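Local coordinates for CDGSH iron-sulfur domain-containing protein 3, mitochondrial (Homo sapiens, PDB 6AVJ) that binds two [2Fe-2S] clusters, can transfer them to apoferredoxins, and helps keep mitochondrial free iron and reactive oxygen species at normal levels, at residues A[6-11]-A[31-36]; A[48-53]-A[70-75]. The protein carries 2 engineered substitutions. All blocks are in the same frame, centred on the assembly; numbering follows the deposited sequence.

Contact 1: residues A[6-11]-A[31-36]; sequences VALKTP and KKQPFC. With FES (Fe2/s2 (inorganic) cluster), chain D; FES (Fe2/s2 (inorganic) cluster), chain E.
A7 and Q33 mark the nearest approach of two irregular loop segments, 6-11 and 31-36, their CA atoms 7.7 Å apart with no hydrogen bond between them. The contact is small and rests on van der Waals touches to Q33. The chain of this glutamine bends at its second torsion (chi2 -63°), which folds the terminal amide back so that its face meets the methyl group of A7: A7 CB is 3.6 Å from both Q33 CD and Q33 NE2. Nearer the Q33 backbone, L8 CD1 reaches Q33 CB at 4.1 Å, the two side chains running past each other in opposite directions. Both ends of the amide are fixed from elsewhere, Q33 OE1 by K66 NZ and Q33 NE2 by S30 O. Shortened to an alanine, this side chain would probably leave K66 NZ and S30 O without these partners and open a gap beside A7 CB. Segment 31-36 lies within the first of the two CDGSH motifs of this NEET protein; P34, entered through a cis peptide bond, and C36 are motif positions. A turn closed by F35 N to K32 O (3.1 Å) precedes the cysteine, and P34 CG stands over the centre of the F35 ring. SG of C36 lies anti to its backbone N (chi1 176°) and binds FE1 of the chain D cluster at 2.4 Å, an iron shared with the engineered C40. At the far end of segment 6-11, P11 borders the other cluster, P11 N being 3.8 Å from S1 of the chain E cluster.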
# COMPACT_ATOMS: atom_id res chain seq x y z
N VAL A 6 -6.44 1.59 -6.70
CA VAL A 6 -6.31 2.60 -5.66
C VAL A 6 -7.17 2.16 -4.46
O VAL A 6 -8.40 2.03 -4.58
CB VAL A 6 -6.76 3.98 -6.19
CG1 VAL A 6 -6.84 5.00 -5.08
CG2 VAL A 6 -5.89 4.45 -7.31
N ALA A 7 -6.53 1.89 -3.32
CA ALA A 7 -7.30 1.47 -2.14
C ALA A 7 -7.88 2.66 -1.39
O ALA A 7 -9.03 2.62 -0.92
CB ALA A 7 -6.43 0.65 -1.18
N LEU A 8 -7.09 3.71 -1.23
CA LEU A 8 -7.52 4.92 -0.56
C LEU A 8 -6.71 6.03 -1.17
O LEU A 8 -5.76 5.78 -1.91
CB LEU A 8 -7.30 4.85 0.99
CG LEU A 8 -8.01 3.71 1.70
CD1 LEU A 8 -7.36 3.34 3.02
CD2 LEU A 8 -9.50 4.12 1.91
N LYS A 9 -7.05 7.27 -0.80
CA LYS A 9 -6.43 8.46 -1.36
C LYS A 9 -5.66 9.26 -0.33
O LYS A 9 -5.20 10.35 -0.64
CB LYS A 9 -7.47 9.37 -2.01
CG LYS A 9 -8.04 8.80 -3.28
CD LYS A 9 -8.99 9.86 -3.86
CE LYS A 9 -9.89 9.24 -4.84
NZ LYS A 9 -10.97 10.22 -5.27
N THR A 10 -5.50 8.73 0.88
CA THR A 10 -4.64 9.36 1.89
C THR A 10 -3.87 8.23 2.57
O THR A 10 -4.45 7.16 2.82
CB THR A 10 -5.45 10.12 2.96
OG1 THR A 10 -6.33 9.22 3.61
CG2 THR A 10 -6.31 11.13 2.32
N PRO A 11 -2.60 8.46 2.90
CA PRO A 11 -1.77 7.41 3.50
C PRO A 11 -2.25 7.07 4.89
O PRO A 11 -3.00 7.82 5.50
CB PRO A 11 -0.36 8.04 3.54
CG PRO A 11 -0.61 9.52 3.59
CD PRO A 11 -1.85 9.73 2.71
N LYS A 31 -8.41 -5.52 2.68
CA LYS A 31 -9.35 -4.81 3.54
C LYS A 31 -8.72 -4.44 4.89
O LYS A 31 -9.43 -3.95 5.77
CB LYS A 31 -10.63 -5.65 3.75
CG LYS A 31 -11.22 -6.26 2.45
CD LYS A 31 -11.37 -5.26 1.32
CE LYS A 31 -12.21 -4.04 1.70
NZ LYS A 31 -12.31 -3.02 0.56
N LYS A 32 -7.41 -4.67 5.06
CA LYS A 32 -6.69 -4.22 6.26
C LYS A 32 -5.54 -3.30 5.87
O LYS A 32 -4.38 -3.51 6.26
CB LYS A 32 -6.19 -5.42 7.09
CG LYS A 32 -7.32 -6.49 7.27
CD LYS A 32 -7.42 -7.06 8.67
CE LYS A 32 -6.29 -8.06 8.96
NZ LYS A 32 -6.30 -8.53 10.40
N GLN A 33 -5.86 -2.26 5.10
CA GLN A 33 -4.84 -1.39 4.58
C GLN A 33 -4.06 -0.81 5.76
O GLN A 33 -4.66 -0.51 6.80
CB GLN A 33 -5.44 -0.26 3.75
CG GLN A 33 -5.96 -0.69 2.37
CD GLN A 33 -4.83 -1.20 1.48
OE1 GLN A 33 -3.67 -0.73 1.56
NE2 GLN A 33 -5.15 -2.18 0.64
N PRO A 34 -2.75 -0.59 5.61
CA PRO A 34 -1.92 -0.62 4.38
C PRO A 34 -1.25 -1.95 4.13
O PRO A 34 -0.39 -2.05 3.24
CB PRO A 34 -0.84 0.41 4.67
CG PRO A 34 -0.67 0.31 6.15
CD PRO A 34 -2.01 -0.01 6.74
N PHE A 35 -1.61 -2.97 4.89
CA PHE A 35 -0.91 -4.25 4.88
C PHE A 35 -1.73 -5.32 4.17
O PHE A 35 -2.95 -5.22 4.05
CB PHE A 35 -0.61 -4.72 6.33
CG PHE A 35 0.24 -3.73 7.10
CD1 PHE A 35 1.52 -3.48 6.70
CD2 PHE A 35 -0.28 -3.05 8.21
CE1 PHE A 35 2.31 -2.58 7.39
CE2 PHE A 35 0.48 -2.16 8.90
CZ PHE A 35 1.78 -1.91 8.48
N CYS A 36 -1.04 -6.35 3.72
CA CYS A 36 -1.64 -7.49 3.03
C CYS A 36 -2.51 -8.33 3.97
O CYS A 36 -2.15 -8.59 5.12
CB CYS A 36 -0.52 -8.33 2.41
SG CYS A 36 -0.93 -9.84 1.60
FE1 FES D . -1.75 -9.00 -0.45
FE2 FES D . -2.68 -6.69 -1.50
S1 FES D . -0.66 -7.49 -1.72
S2 FES D . -3.76 -8.10 -0.20
FE1 FES E . 0.69 8.91 -0.61
FE2 FES E . 0.24 6.65 -2.14
S1 FES E . -0.83 7.31 -0.31
S2 FES E . 1.79 8.20 -2.38

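Contact 2: residues A[48-53]-A[70-75]; sequences SPLKFK and RPPYCD. With FES (Fe2/s2 (inorganic) cluster), chain E; FES (Fe2/s2 (inorganic) cluster), chain D.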
# COMPACT_ATOMS: atom_id res chain seq x y z
N SER A 48 2.00 -10.05 -5.11
CA SER A 48 2.28 -10.52 -3.76
C SER A 48 2.88 -9.36 -2.96
O SER A 48 3.39 -8.42 -3.56
CB SER A 48 3.22 -11.74 -3.78
OG SER A 48 4.45 -11.35 -4.30
N PRO A 49 2.74 -9.37 -1.64
CA PRO A 49 3.04 -8.15 -0.86
C PRO A 49 4.54 -7.88 -0.78
O PRO A 49 5.37 -8.78 -0.98
CB PRO A 49 2.45 -8.48 0.52
CG PRO A 49 2.61 -9.94 0.63
CD PRO A 49 2.23 -10.43 -0.77
N LEU A 50 4.87 -6.62 -0.58
CA LEU A 50 6.26 -6.18 -0.44
C LEU A 50 6.67 -6.42 1.01
O LEU A 50 6.29 -5.68 1.92
CB LEU A 50 6.41 -4.72 -0.86
CG LEU A 50 7.85 -4.15 -0.82
CD1 LEU A 50 8.61 -4.74 -1.97
CD2 LEU A 50 7.87 -2.62 -0.99
N LYS A 51 7.44 -7.48 1.24
CA LYS A 51 7.86 -7.82 2.59
C LYS A 51 9.04 -6.93 2.99
O LYS A 51 9.98 -6.74 2.21
CB LYS A 51 8.23 -9.30 2.70
CG LYS A 51 8.49 -9.79 4.15
CD LYS A 51 8.66 -11.33 4.26
CE LYS A 51 9.91 -11.76 3.56
NZ LYS A 51 10.18 -13.22 3.78
N PHE A 52 8.96 -6.34 4.19
CA PHE A 52 10.07 -5.53 4.71
C PHE A 52 10.16 -5.65 6.22
O PHE A 52 9.18 -5.92 6.91
CB PHE A 52 9.99 -4.04 4.31
CG PHE A 52 8.84 -3.27 4.93
CD1 PHE A 52 7.55 -3.40 4.42
CD2 PHE A 52 9.04 -2.41 6.00
CE1 PHE A 52 6.50 -2.68 4.95
CE2 PHE A 52 7.96 -1.71 6.56
CZ PHE A 52 6.72 -1.83 6.03
N LYS A 53 11.36 -5.45 6.73
CA LYS A 53 11.61 -5.57 8.17
C LYS A 53 12.00 -4.19 8.65
O LYS A 53 12.91 -3.58 8.09
CB LYS A 53 12.73 -6.56 8.49
CG LYS A 53 13.03 -6.64 10.03
CD LYS A 53 14.07 -7.70 10.42
CE LYS A 53 13.53 -9.11 10.33
NZ LYS A 53 14.44 -10.05 11.02
N ARG A 70 8.26 5.42 -4.18
CA ARG A 70 9.17 4.91 -3.16
C ARG A 70 8.44 3.93 -2.21
O ARG A 70 8.37 4.16 -1.01
CB ARG A 70 9.79 6.07 -2.38
CG ARG A 70 10.48 7.10 -3.28
CD ARG A 70 11.21 8.19 -2.51
NE ARG A 70 12.12 8.92 -3.39
CZ ARG A 70 12.70 10.08 -3.08
NH1 ARG A 70 12.47 10.65 -1.90
NH2 ARG A 70 13.50 10.67 -3.95
N PRO A 71 7.90 2.85 -2.76
CA PRO A 71 7.17 1.88 -1.94
C PRO A 71 8.08 1.30 -0.88
O PRO A 71 9.26 1.04 -1.13
CB PRO A 71 6.75 0.81 -2.96
CG PRO A 71 7.82 0.90 -3.99
CD PRO A 71 8.10 2.34 -4.13
N PRO A 72 7.53 0.98 0.31
CA PRO A 72 6.09 1.02 0.68
C PRO A 72 5.58 2.41 1.14
O PRO A 72 4.43 2.54 1.55
CB PRO A 72 6.06 0.04 1.84
CG PRO A 72 7.33 0.36 2.54
CD PRO A 72 8.32 0.42 1.40
N TYR A 73 6.44 3.42 1.12
CA TYR A 73 6.15 4.67 1.81
C TYR A 73 5.39 5.64 0.90
O TYR A 73 5.59 5.67 -0.32
CB TYR A 73 7.44 5.37 2.26
CG TYR A 73 8.29 4.47 3.13
CD1 TYR A 73 7.90 4.22 4.41
CD2 TYR A 73 9.44 3.85 2.65
CE1 TYR A 73 8.64 3.40 5.25
CE2 TYR A 73 10.21 2.99 3.50
CZ TYR A 73 9.77 2.79 4.81
OH TYR A 73 10.43 1.98 5.72
N CYS A 74 4.58 6.46 1.54
CA CYS A 74 3.91 7.58 0.87
C CYS A 74 4.96 8.57 0.42
O CYS A 74 5.84 8.95 1.20
CB CYS A 74 2.94 8.29 1.84
SG CYS A 74 2.08 9.71 1.10
N ASP A 75 4.93 8.95 -0.84
CA ASP A 75 5.83 9.99 -1.32
C ASP A 75 5.05 11.19 -1.83
O ASP A 75 5.61 12.01 -2.56
CB ASP A 75 6.78 9.46 -2.39
CG ASP A 75 6.11 9.19 -3.72
OD1 ASP A 75 4.85 9.30 -3.84
OD2 ASP A 75 6.83 8.83 -4.68
FE1 FES E . 0.69 8.91 -0.61
FE2 FES E . 0.24 6.65 -2.14
S1 FES E . -0.83 7.31 -0.31
S2 FES E . 1.79 8.20 -2.38
FE1 FES D . -1.75 -9.00 -0.45
FE2 FES D . -2.68 -6.69 -1.50
S1 FES D . -0.66 -7.49 -1.72
S2 FES D . -3.76 -8.10 -0.20
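P72 turns its ring to two partners of strand 50-53, crossing L50 at about a right angle and meeting the flat face of F52. P72 CG makes a CH-pi contact with F52, 4.2 Å from the ring centroid and 17° off the ring normal, displaced toward the rim so that F52 CE1 is its nearest atom. The F52 ring gets there with CG set between the backbone N and carbonyl carbon (chi1 67°), a setting in which the ring edge faces L50 O, which lies in the ring plane. L50 takes the other course: with CG anti to N it extends from the strand, and one methyl does all the touching. L50 CD2 lies 3.9 Å from P72 CD and 4.1 Å from P71 CB, over the cis peptide bond that joins the two prolines. That pair belongs to the second CDGSH motif of the NEET fold, in which P72 stands two residues before the cluster ligand C74. P72 CG also lies over the centre of the Y73 ring, 3.9 Å above its plane, so two aromatic faces meet the same methylene. Beyond the prolines, C74 SG binds FE1 of the chain E cluster, an iron it shares with the engineered C78, while D75 OD1 approaches S2 of that cluster at 3.6 Å and is hydrogen-bonded to T77 OG1.

Contacts 1 and 2, their centres about 12 Å apart, follow one another along the chain, yet each reaches both clusters. The chain D cluster takes C36 from contact 1 and is flanked by P49 of contact 2, whose CA is 3.9 Å from S1 of that cluster; the chain E cluster takes C74 from contact 2 and is flanked by P11 of contact 1. At both places the segments touch directly: C36 CB meets P49 CB at 3.5 Å, and P11 CG meets C74 SG at 3.7 Å. This reciprocal arrangement, with ligand cysteine and flanking proline exchanged, fits two CDGSH motifs paired within one monomeric chain.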